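Local structure of phenylacetaldehyde dehydrogenase (Burkholderia cenocepacia, 4O5H) at residues Arg68-Ala73 with Ala246-Asp251; Gln137-Met142 with Pro197-Gly202; His271-Leu274 with Arg279-Leu282; Lys300-Val305 with Ala338-Ser343. The protein probably oxidises phenylacetaldehyde to phenylacetate with NAD+ as cofactor, as a member of the aldehyde dehydrogenase family. All coordinates share one frame; numbering follows the deposited sequence. Where two conformers were deposited one is given.

Contact 1: Arg68-Ala73 with Ala246-Asp251; sequences RDVQQA and AALSRD
The Gln71 amide and the Asp251 carboxylate are turned at 89° to each other, and what meets the carboxylate is not the amide but the carbon chain leading to it: Gln71 CG lies 3.9 Å from Asp251 OD2. The acid finds its charge partner in Arg253, with which OD2 forms a salt bridge. One face of the Arg250 guanidinium folds back over its own helix, where Ala246 O and Ala247 CA sit toward the rim of the group; NH2 reaches Glu67 in another salt bridge. Helix 67-82 packs against helix 241-250, an element of what is probably the NAD-binding Rossmann-type domain. The apolar centre is Val70. With CG1 anti to the backbone N (chi1 172°), this methyl comes against the backbone of the opposite helix, 3.7 Å from Leu248 CA, and also touches Leu248 CB at 3.9 Å. Val70 CB faces the small Ala247 side chain, 4.3 Å from Ala247 CB. Beside exposed Gln71 a water lies between its NE2 and Ala247 O, within weak hydrogen-bonding distance of each.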
loop_
_atom_site.group_PDB
_atom_site.type_symbol
_atom_site.label_atom_id
_atom_site.label_comp_id
_atom_site.label_asym_id
_atom_site.label_seq_id
_atom_site.Cartn_x
_atom_site.Cartn_y
_atom_site.Cartn_z
ATOM N N ARG A 68 7.734 26.187 -5.643
ATOM C CA ARG A 68 6.888 27.243 -5.052
ATOM C C ARG A 68 5.453 27.072 -5.510
ATOM O O ARG A 68 4.524 27.156 -4.723
ATOM C CB ARG A 68 7.329 28.653 -5.491
ATOM C CG ARG A 68 8.707 29.077 -5.055
ATOM C CD ARG A 68 9.111 30.412 -5.709
ATOM N NE ARG A 68 9.506 30.247 -7.104
ATOM C CZ ARG A 68 9.923 31.230 -7.898
ATOM N NH1 ARG A 68 9.984 32.490 -7.463
ATOM N NH2 ARG A 68 10.281 30.961 -9.145
ATOM N N ASP A 69 5.278 26.838 -6.804
ATOM C CA ASP A 69 3.933 26.702 -7.357
ATOM C C ASP A 69 3.261 25.429 -6.820
ATOM O O ASP A 69 2.065 25.417 -6.498
ATOM C CB ASP A 69 3.962 26.703 -8.899
ATOM C CG ASP A 69 4.756 27.878 -9.458
ATOM O OD1 ASP A 69 4.366 29.054 -9.214
ATOM O OD2 ASP A 69 5.787 27.637 -10.101
ATOM N N VAL A 70 4.019 24.366 -6.742
ATOM C CA VAL A 70 3.482 23.084 -6.233
ATOM C C VAL A 70 3.061 23.248 -4.776
ATOM O O VAL A 70 1.985 22.814 -4.406
ATOM C CB VAL A 70 4.480 21.944 -6.366
ATOM C CG1 VAL A 70 3.973 20.687 -5.658
ATOM C CG2 VAL A 70 4.737 21.633 -7.824
ATOM N N GLN A 71 3.908 23.881 -3.977
ATOM C CA GLN A 71 3.557 24.174 -2.578
ATOM C C GLN A 71 2.277 24.992 -2.450
ATOM O O GLN A 71 1.473 24.721 -1.586
ATOM C CB GLN A 71 4.683 24.888 -1.868
ATOM C CG GLN A 71 5.827 23.925 -1.554
ATOM C CD GLN A 71 7.094 24.625 -1.188
ATOM O OE1 GLN A 71 7.214 25.846 -1.273
ATOM N NE2 GLN A 71 8.060 23.856 -0.770
ATOM N N GLN A 72 2.067 25.960 -3.332
ATOM C CA GLN A 72 0.794 26.726 -3.326
ATOM C C GLN A 72 -0.411 25.854 -3.632
ATOM O O GLN A 72 -1.475 26.025 -3.053
ATOM C CB GLN A 72 0.813 27.896 -4.298
ATOM C CG GLN A 72 1.824 28.928 -3.890
ATOM C CD GLN A 72 1.445 29.693 -2.632
ATOM O OE1 GLN A 72 0.267 29.763 -2.227
ATOM N NE2 GLN A 72 2.442 30.205 -1.963
ATOM N N ALA A 73 -0.275 24.976 -4.603
ATOM C CA ALA A 73 -1.349 24.044 -4.950
ATOM C C ALA A 73 -1.702 23.092 -3.793
ATOM O O ALA A 73 -2.876 22.823 -3.533
ATOM C CB ALA A 73 -0.987 23.239 -6.194
ATOM N N ALA A 246 8.625 15.909 -8.534
ATOM C CA ALA A 246 9.394 15.533 -7.386
ATOM C C ALA A 246 8.945 16.338 -6.194
ATOM O O ALA A 246 8.805 15.803 -5.091
ATOM C CB ALA A 246 10.878 15.771 -7.665
ATOM N N ALA A 247 8.708 17.629 -6.406
ATOM C CA ALA A 247 8.285 18.483 -5.318
ATOM C C ALA A 247 6.937 18.046 -4.727
ATOM O O ALA A 247 6.735 18.093 -3.506
ATOM C CB ALA A 247 8.186 19.914 -5.787
ATOM N N LEU A 248 6.036 17.597 -5.580
ATOM C CA LEU A 248 4.763 17.107 -5.104
ATOM C C LEU A 248 4.959 15.863 -4.223
ATOM O O LEU A 248 4.431 15.782 -3.116
ATOM C CB LEU A 248 3.854 16.793 -6.294
ATOM C CG LEU A 248 2.460 16.269 -5.946
ATOM C CD1 LEU A 248 1.755 17.209 -4.956
ATOM C CD2 LEU A 248 1.661 16.100 -7.236
ATOM N N SER A 249 5.783 14.932 -4.699
ATOM C CA SER A 249 6.043 13.689 -3.958
ATOM C C SER A 249 6.640 13.883 -2.574
ATOM O O SER A 249 6.345 13.092 -1.657
ATOM C CB SER A 249 6.921 12.712 -4.771
ATOM O OG SER A 249 8.275 13.155 -4.854
ATOM N N ARG A 250 7.446 14.938 -2.389
ATOM C CA ARG A 250 8.131 15.193 -1.124
ATOM C C ARG A 250 7.330 16.054 -0.147
ATOM O O ARG A 250 7.769 16.283 0.981
ATOM C CB ARG A 250 9.432 15.975 -1.367
ATOM C CG ARG A 250 10.477 15.355 -2.232
ATOM C CD ARG A 250 11.792 16.168 -2.113
ATOM N NE ARG A 250 11.611 17.580 -2.530
ATOM C CZ ARG A 250 11.806 18.038 -3.774
ATOM N NH1 ARG A 250 12.195 17.212 -4.733
ATOM N NH2 ARG A 250 11.607 19.315 -4.068
ATOM N N ASP A 251 6.185 16.592 -0.571
ATOM C CA ASP A 251 5.480 17.526 0.270
ATOM C C ASP A 251 4.862 16.767 1.438
ATOM O O ASP A 251 4.104 15.848 1.224
ATOM C CB ASP A 251 4.425 18.301 -0.517
ATOM C CG ASP A 251 3.972 19.553 0.196
ATOM O OD1 ASP A 251 3.568 19.479 1.359
ATOM O OD2 ASP A 251 4.012 20.655 -0.424
HETATM O O HOH W 1 8.037 20.613 -1.711
#

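Contact 2: Gln137-Met142 with Pro197-Gly202; sequences QCFRYM and PALATG
Met142 and Ala200 mark the closest approach of two helices running nearly side by side, with CA atoms 6.0 Å apart although the local axes stay 9.4 Å from each other. The bump on one side is the Ala200 methyl, set against the shallow hollow between Met142 O and CB: Ala200 CB lies 3.3 Å from Met142 O, a tight fit, and 4.3 Å from Met142 CB. In return, the CB-CG portion of Met142 lies between Ala200 and Pro197, its CG 4.4 Å from Pro197 CD. Pro197 is also where helix 187-201 kinks, its nitrogen having no hydrogen to give to the preceding turn. Toward the N-terminal end of segment 137-142, Phe139 swings its ring inward, CG anti to the carbonyl carbon (chi1 -77°), and Leu199 CD1 meets the ring edge near its plane, 4.0 Å from Phe139 CE1. The short segments cross at -24°, nearly parallel, and Gly202 closes helix 187-201 with a Schellman motif. Around the pair, helix 493-499 packs through Val496 and Ile497 on Met142, Pro197 and Ala200, while helix 91-107 presents Leu101 and Ile105 to Phe139 and Met98 to Met142.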
loop_
_atom_site.group_PDB
_atom_site.type_symbol
_atom_site.label_atom_id
_atom_site.label_comp_id
_atom_site.label_asym_id
_atom_site.label_seq_id
_atom_site.Cartn_x
_atom_site.Cartn_y
_atom_site.Cartn_z
ATOM N N GLN A 137 -17.039 7.841 -18.331
ATOM C CA GLN A 137 -17.638 6.746 -17.599
ATOM C C GLN A 137 -16.962 6.519 -16.252
ATOM O O GLN A 137 -17.610 6.074 -15.327
ATOM C CB GLN A 137 -17.641 5.423 -18.402
ATOM C CG GLN A 137 -18.546 5.453 -19.607
ATOM C CD GLN A 137 -20.033 5.299 -19.272
ATOM O OE1 GLN A 137 -20.463 5.397 -18.116
ATOM N NE2 GLN A 137 -20.826 5.129 -20.306
ATOM N N CYS A 138 -15.654 6.786 -16.156
ATOM C CA CYS A 138 -14.965 6.635 -14.891
ATOM C C CYS A 138 -15.552 7.595 -13.861
ATOM O O CYS A 138 -15.869 7.193 -12.761
ATOM C CB CYS A 138 -13.476 6.905 -15.033
ATOM S SG CYS A 138 -12.555 6.585 -13.509
ATOM N N PHE A 139 -15.742 8.877 -14.231
ATOM C CA PHE A 139 -16.410 9.802 -13.331
ATOM C C PHE A 139 -17.834 9.363 -12.977
ATOM O O PHE A 139 -18.248 9.487 -11.843
ATOM C CB PHE A 139 -16.417 11.226 -13.895
ATOM C CG PHE A 139 -15.080 11.943 -13.759
ATOM C CD1 PHE A 139 -14.656 12.380 -12.510
ATOM C CD2 PHE A 139 -14.253 12.112 -14.860
ATOM C CE1 PHE A 139 -13.423 13.002 -12.361
ATOM C CE2 PHE A 139 -13.011 12.758 -14.728
ATOM C CZ PHE A 139 -12.598 13.188 -13.472
ATOM N N ARG A 140 -18.577 8.849 -13.951
ATOM C CA ARG A 140 -19.964 8.426 -13.680
ATOM C C ARG A 140 -19.994 7.201 -12.738
ATOM O O ARG A 140 -20.753 7.172 -11.745
ATOM C CB ARG A 140 -20.719 8.115 -14.994
ATOM C CG ARG A 140 -22.177 7.707 -14.758
ATOM C CD ARG A 140 -22.964 7.702 -16.041
ATOM N NE ARG A 140 -23.040 9.016 -16.645
ATOM C CZ ARG A 140 -22.562 9.334 -17.847
ATOM N NH1 ARG A 140 -21.951 8.449 -18.616
ATOM N NH2 ARG A 140 -22.692 10.581 -18.313
ATOM N N TYR A 141 -19.168 6.195 -13.061
ATOM C CA TYR A 141 -19.096 4.966 -12.244
ATOM C C TYR A 141 -18.736 5.326 -10.793
ATOM O O TYR A 141 -19.429 4.934 -9.834
ATOM C CB TYR A 141 -18.110 3.988 -12.855
ATOM C CG TYR A 141 -17.812 2.771 -12.000
ATOM C CD1 TYR A 141 -18.618 1.667 -12.035
ATOM C CD2 TYR A 141 -16.762 2.787 -11.084
ATOM C CE1 TYR A 141 -18.366 0.570 -11.224
ATOM C CE2 TYR A 141 -16.516 1.711 -10.248
ATOM C CZ TYR A 141 -17.317 0.593 -10.344
ATOM O OH TYR A 141 -17.076 -0.486 -9.498
ATOM N N MET A 142 -17.682 6.134 -10.619
ATOM C CA MET A 142 -17.248 6.509 -9.274
ATOM C C MET A 142 -18.241 7.418 -8.548
ATOM O O MET A 142 -18.348 7.368 -7.337
ATOM C CB MET A 142 -15.849 7.163 -9.342
ATOM C CG MET A 142 -14.748 6.238 -9.887
ATOM S SD MET A 142 -14.458 4.827 -8.808
ATOM C CE MET A 142 -13.511 3.798 -9.927
ATOM N N PRO A 197 -11.841 8.709 -8.122
ATOM C CA PRO A 197 -12.019 8.062 -6.830
ATOM C C PRO A 197 -11.775 9.008 -5.681
ATOM O O PRO A 197 -12.373 8.849 -4.614
ATOM C CB PRO A 197 -10.972 6.943 -6.820
ATOM C CG PRO A 197 -10.452 6.826 -8.197
ATOM C CD PRO A 197 -10.809 8.077 -8.945
ATOM N N ALA A 198 -10.904 9.977 -5.887
ATOM C CA ALA A 198 -10.664 11.029 -4.899
ATOM C C ALA A 198 -11.891 11.866 -4.637
ATOM O O ALA A 198 -12.272 12.085 -3.493
ATOM C CB ALA A 198 -9.525 11.916 -5.355
ATOM N N LEU A 199 -12.561 12.293 -5.683
ATOM C CA LEU A 199 -13.759 13.057 -5.523
ATOM C C LEU A 199 -14.875 12.268 -4.859
ATOM O O LEU A 199 -15.610 12.800 -4.009
ATOM C CB LEU A 199 -14.215 13.606 -6.862
ATOM C CG LEU A 199 -13.208 14.502 -7.605
ATOM C CD1 LEU A 199 -13.775 14.981 -8.918
ATOM C CD2 LEU A 199 -12.845 15.704 -6.762
ATOM N N ALA A 200 -15.003 11.010 -5.239
ATOM C CA ALA A 200 -16.073 10.157 -4.707
ATOM C C ALA A 200 -15.931 9.948 -3.212
ATOM O O ALA A 200 -16.916 9.882 -2.523
ATOM C CB ALA A 200 -16.043 8.799 -5.414
ATOM N N THR A 201 -14.685 9.849 -2.724
ATOM C CA THR A 201 -14.426 9.618 -1.322
ATOM C C THR A 201 -14.310 10.889 -0.477
ATOM O O THR A 201 -14.229 10.809 0.775
ATOM C CB THR A 201 -13.129 8.816 -1.113
ATOM O OG1 THR A 201 -12.040 9.472 -1.769
ATOM C CG2 THR A 201 -13.281 7.440 -1.693
ATOM N N GLY A 202 -14.250 12.041 -1.114
ATOM C CA GLY A 202 -14.143 13.300 -0.350
ATOM C C GLY A 202 -12.715 13.797 -0.191
ATOM O O GLY A 202 -12.458 14.719 0.572
#

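Contact 3: His271-Leu274 with Arg279-Leu282; sequences HAAL and RMSL
The SD-CE end of Met280 meets the preceding helix, CE lying 3.8 Å from Leu274 CG and 4.3 Å from Ala273 CB. The two longer side chains cross obliquely, the methyl end of the methionine against the branch point of the leucine. To bring it there, Met280 places CG between its backbone N and carbonyl carbon (chi1 71°), the crowded position, and then bends about the CG-SD bond (chi3 98°). Behind this first shell, Ile257 of strand 256-260 packs on both Ala273 and Met280, and Phe488 of strand 487-488 also touches the methionine. Strand 256-260, helix 263-275 and strand 279-283 form a beta-alpha-beta unit, whose two parallel strands are held together by backbone hydrogen bonds that include Arg279 with Ile257. The next layer belongs to the dimer: Leu274 packs on Gly270 of the second subunit, and His271 ND1 bonds to ND1 of His271 of that subunit. Residues 271-274 and 279-282 share no hydrogen bond, and their contact rests on dispersion and burial of apolar surface, while directional bonding is supplied by the sheet and the subunit interface.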
loop_
_atom_site.group_PDB
_atom_site.type_symbol
_atom_site.label_atom_id
_atom_site.label_comp_id
_atom_site.label_asym_id
_atom_site.label_seq_id
_atom_site.Cartn_x
_atom_site.Cartn_y
_atom_site.Cartn_z
ATOM N N HIS A 271 10.267 6.463 -2.289
ATOM C CA HIS A 271 11.216 6.790 -1.234
ATOM C C HIS A 271 10.931 8.198 -0.659
ATOM O O HIS A 271 10.963 8.400 0.546
ATOM C CB HIS A 271 12.685 6.744 -1.722
ATOM C CG HIS A 271 13.215 5.373 -1.996
ATOM N ND1 HIS A 271 13.391 4.421 -1.011
ATOM C CD2 HIS A 271 13.630 4.794 -3.147
ATOM C CE1 HIS A 271 13.845 3.307 -1.547
ATOM N NE2 HIS A 271 14.021 3.513 -2.841
ATOM N N ALA A 272 10.556 9.141 -1.515
ATOM C CA ALA A 272 10.159 10.466 -1.044
ATOM C C ALA A 272 8.900 10.356 -0.175
ATOM O O ALA A 272 8.809 10.982 0.893
ATOM C CB ALA A 272 9.922 11.409 -2.220
ATOM N N ALA A 273 7.926 9.594 -0.637
ATOM C CA ALA A 273 6.691 9.408 0.110
ATOM C C ALA A 273 6.946 8.795 1.491
ATOM O O ALA A 273 6.415 9.270 2.511
ATOM C CB ALA A 273 5.744 8.513 -0.668
ATOM N N LEU A 274 7.748 7.743 1.510
ATOM C CA LEU A 274 8.002 7.030 2.737
ATOM C C LEU A 274 8.585 7.922 3.817
ATOM O O LEU A 274 8.290 7.737 4.991
ATOM C CB LEU A 274 8.982 5.910 2.522
ATOM C CG LEU A 274 8.452 4.512 2.570
ATOM C CD1 LEU A 274 9.662 3.594 2.502
ATOM C CD2 LEU A 274 7.675 4.235 3.885
ATOM N N ARG A 279 0.979 7.611 2.100
ATOM C CA ARG A 279 0.505 6.382 1.550
ATOM C C ARG A 279 0.802 6.415 0.075
ATOM O O ARG A 279 0.872 7.482 -0.516
ATOM C CB ARG A 279 -1.012 6.220 1.729
ATOM C CG ARG A 279 -1.443 5.939 3.165
ATOM C CD ARG A 279 -1.516 7.131 4.086
ATOM N NE ARG A 279 -1.990 6.605 5.380
ATOM C CZ ARG A 279 -1.267 6.484 6.496
ATOM N NH1 ARG A 279 0.007 6.922 6.587
ATOM N NH2 ARG A 279 -1.842 5.865 7.548
ATOM N N MET A 280 0.951 5.259 -0.541
ATOM C CA MET A 280 1.313 5.256 -1.941
ATOM C C MET A 280 0.656 4.164 -2.745
ATOM O O MET A 280 0.399 3.077 -2.263
ATOM C CB MET A 280 2.851 5.260 -2.083
ATOM C CG MET A 280 3.536 3.998 -1.704
ATOM S SD MET A 280 5.323 4.241 -1.343
ATOM C CE MET A 280 5.282 4.342 0.405
ATOM N N SER A 281 0.307 4.521 -3.981
ATOM C CA SER A 281 -0.192 3.597 -4.972
ATOM C C SER A 281 0.701 3.767 -6.186
ATOM O O SER A 281 0.914 4.921 -6.630
ATOM C CB SER A 281 -1.658 3.960 -5.313
ATOM O OG SER A 281 -2.145 3.130 -6.336
ATOM N N LEU A 282 1.230 2.660 -6.720
ATOM C CA LEU A 282 2.243 2.708 -7.772
ATOM C C LEU A 282 1.937 1.725 -8.883
ATOM O O LEU A 282 1.896 0.517 -8.659
ATOM C CB LEU A 282 3.634 2.402 -7.196
ATOM C CG LEU A 282 4.114 3.213 -6.001
ATOM C CD1 LEU A 282 5.406 2.631 -5.455
ATOM C CD2 LEU A 282 4.321 4.694 -6.347
#

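Contact 4: Lys300-Val305 with Ala338-Ser343; sequences KAAQGV and AKIAAS
Ile340 meets helix 298-310 with its side chain while its carbonyl oxygen is held from within its own helix: Ser343 OG donates to Ile340 O at 2.7 Å, and Ser343 N adds a weak bond to the same oxygen. The hydroxyl approaches at 121° to the C=O bond, tilted somewhat from the carbonyl plane. This is a helix-to-helix contact in an alpha/beta domain, probably the catalytic domain of the family, whose sheet has strands 288-292 and 320-326 side by side and parallel; helix 298-310 follows the first and helix 330-343 the second. Between 300-305 and 338-343 the contact is carried by Ile340. Its CG1 is anti to the carbonyl carbon and the chain runs on extended (chi2 159°), which carries CD1 across to the neighbouring helix. There it lies 4.2 Å from Ala302 CB and 3.9 Å from Ala302 O. Val337, one turn earlier on the same helix, packs on Ala302 and Val305, and Ala306 adds to the surface met by Ile340. Ala301 and Val305 also pack on strand 288-292, joining the helix to the sheet. At the partly exposed margin Gln303 reaches out with CG anti to the backbone N, then bends at chi2 (67°), and crosses Ile340 at about a right angle. Its amide nitrogen is bonded to Asn307 OD1, whereas its oxygen, Gln303 OE1, comes within 3.7 Å of the Ile340 CD1 methyl.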
loop_
_atom_site.group_PDB
_atom_site.type_symbol
_atom_site.label_atom_id
_atom_site.label_comp_id
_atom_site.label_asym_id
_atom_site.label_seq_id
_atom_site.Cartn_x
_atom_site.Cartn_y
_atom_site.Cartn_z
ATOM N N LYS A 300 -7.691 -15.200 -35.897
ATOM C CA LYS A 300 -8.096 -14.553 -34.647
ATOM C C LYS A 300 -6.906 -14.336 -33.734
ATOM O O LYS A 300 -6.775 -13.266 -33.078
ATOM C CB LYS A 300 -9.125 -15.410 -33.881
ATOM C CG LYS A 300 -9.341 -15.003 -32.390
ATOM C CD LYS A 300 -10.652 -14.307 -32.013
ATOM C CE LYS A 300 -11.041 -14.498 -30.542
ATOM N NZ LYS A 300 -11.458 -15.874 -30.156
ATOM N N ALA A 301 -6.063 -15.345 -33.631
ATOM C CA ALA A 301 -4.900 -15.247 -32.744
ATOM C C ALA A 301 -3.935 -14.201 -33.259
ATOM O O ALA A 301 -3.433 -13.374 -32.475
ATOM C CB ALA A 301 -4.211 -16.591 -32.601
ATOM N N ALA A 302 -3.712 -14.171 -34.563
ATOM C CA ALA A 302 -2.768 -13.222 -35.121
ATOM C C ALA A 302 -3.286 -11.794 -34.944
ATOM O O ALA A 302 -2.526 -10.892 -34.630
ATOM C CB ALA A 302 -2.506 -13.499 -36.589
ATOM N N GLN A 303 -4.574 -11.593 -35.158
ATOM C CA GLN A 303 -5.145 -10.265 -34.994
ATOM C C GLN A 303 -5.034 -9.858 -33.520
ATOM O O GLN A 303 -4.752 -8.722 -33.221
ATOM C CB GLN A 303 -6.596 -10.253 -35.480
ATOM C CG GLN A 303 -7.199 -8.876 -35.585
ATOM C CD GLN A 303 -6.539 -8.057 -36.680
ATOM O OE1 GLN A 303 -6.503 -8.470 -37.837
ATOM N NE2 GLN A 303 -5.953 -6.938 -36.310
ATOM N N GLY A 304 -5.239 -10.810 -32.620
ATOM C CA GLY A 304 -5.116 -10.590 -31.189
ATOM C C GLY A 304 -3.719 -10.233 -30.732
ATOM O O GLY A 304 -3.544 -9.280 -29.969
ATOM N N VAL A 305 -2.733 -10.926 -31.245
ATOM C CA VAL A 305 -1.325 -10.650 -30.960
ATOM C C VAL A 305 -0.930 -9.278 -31.508
ATOM O O VAL A 305 -0.328 -8.477 -30.794
ATOM C CB VAL A 305 -0.413 -11.739 -31.584
ATOM C CG1 VAL A 305 1.060 -11.324 -31.581
ATOM C CG2 VAL A 305 -0.583 -13.069 -30.860
ATOM N N ALA A 338 3.081 -10.392 -38.927
ATOM C CA ALA A 338 3.941 -9.538 -39.755
ATOM C C ALA A 338 3.169 -8.862 -40.893
ATOM O O ALA A 338 3.415 -7.683 -41.205
ATOM C CB ALA A 338 5.075 -10.351 -40.324
ATOM N N LYS A 339 2.273 -9.603 -41.558
ATOM C CA LYS A 339 1.456 -9.023 -42.645
ATOM C C LYS A 339 0.584 -7.906 -42.072
ATOM O O LYS A 339 0.457 -6.854 -42.676
ATOM C CB LYS A 339 0.595 -10.080 -43.365
ATOM N N ILE A 340 -0.007 -8.135 -40.893
ATOM C CA ILE A 340 -0.837 -7.122 -40.241
ATOM C C ILE A 340 0.012 -5.885 -39.928
ATOM O O ILE A 340 -0.374 -4.771 -40.249
ATOM C CB ILE A 340 -1.527 -7.664 -38.966
ATOM C CG1 ILE A 340 -2.589 -8.692 -39.362
ATOM C CG2 ILE A 340 -2.177 -6.533 -38.154
ATOM C CD1 ILE A 340 -3.001 -9.663 -38.263
ATOM N N ALA A 341 1.170 -6.094 -39.314
ATOM C CA ALA A 341 2.050 -5.003 -38.975
ATOM C C ALA A 341 2.402 -4.114 -40.176
ATOM O O ALA A 341 2.344 -2.878 -40.099
ATOM C CB ALA A 341 3.318 -5.551 -38.346
ATOM N N ALA A 342 2.797 -4.753 -41.272
ATOM C CA ALA A 342 3.216 -4.039 -42.484
ATOM C C ALA A 342 2.043 -3.360 -43.147
ATOM O O ALA A 342 2.234 -2.383 -43.859
ATOM C CB ALA A 342 3.889 -4.984 -43.479
ATOM N N SER A 343 0.829 -3.836 -42.896
ATOM C CA SER A 343 -0.353 -3.199 -43.486
ATOM C C SER A 343 -0.873 -1.971 -42.702
ATOM O O SER A 343 -1.735 -1.258 -43.200
ATOM C CB SER A 343 -1.478 -4.222 -43.624
ATOM O OG SER A 343 -2.102 -4.441 -42.331
#

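Overall arrangement
Following the chain from the N terminus, residues 68-73 open contact 1, the longest loop, which closes only at 246-251. Contact 2, joining 137-142 to 197-202, opens and shuts wholly inside it. The remaining two follow in series: contact 3 is a short link from helix 263-275 to the next strand, and contact 4 joins the helices that succeed two parallel strands of the other large sheet. None of the loops cross. Contacts 1 and 3 touch, Ser249 OG lying 3.6 Å from Ala272 CB, so helices 67-82, 241-250 and 263-275 form a continuous layer. Contact 4 stands apart, its centre about 40 Å from that of contact 3, on the opposite side of the chain's centre.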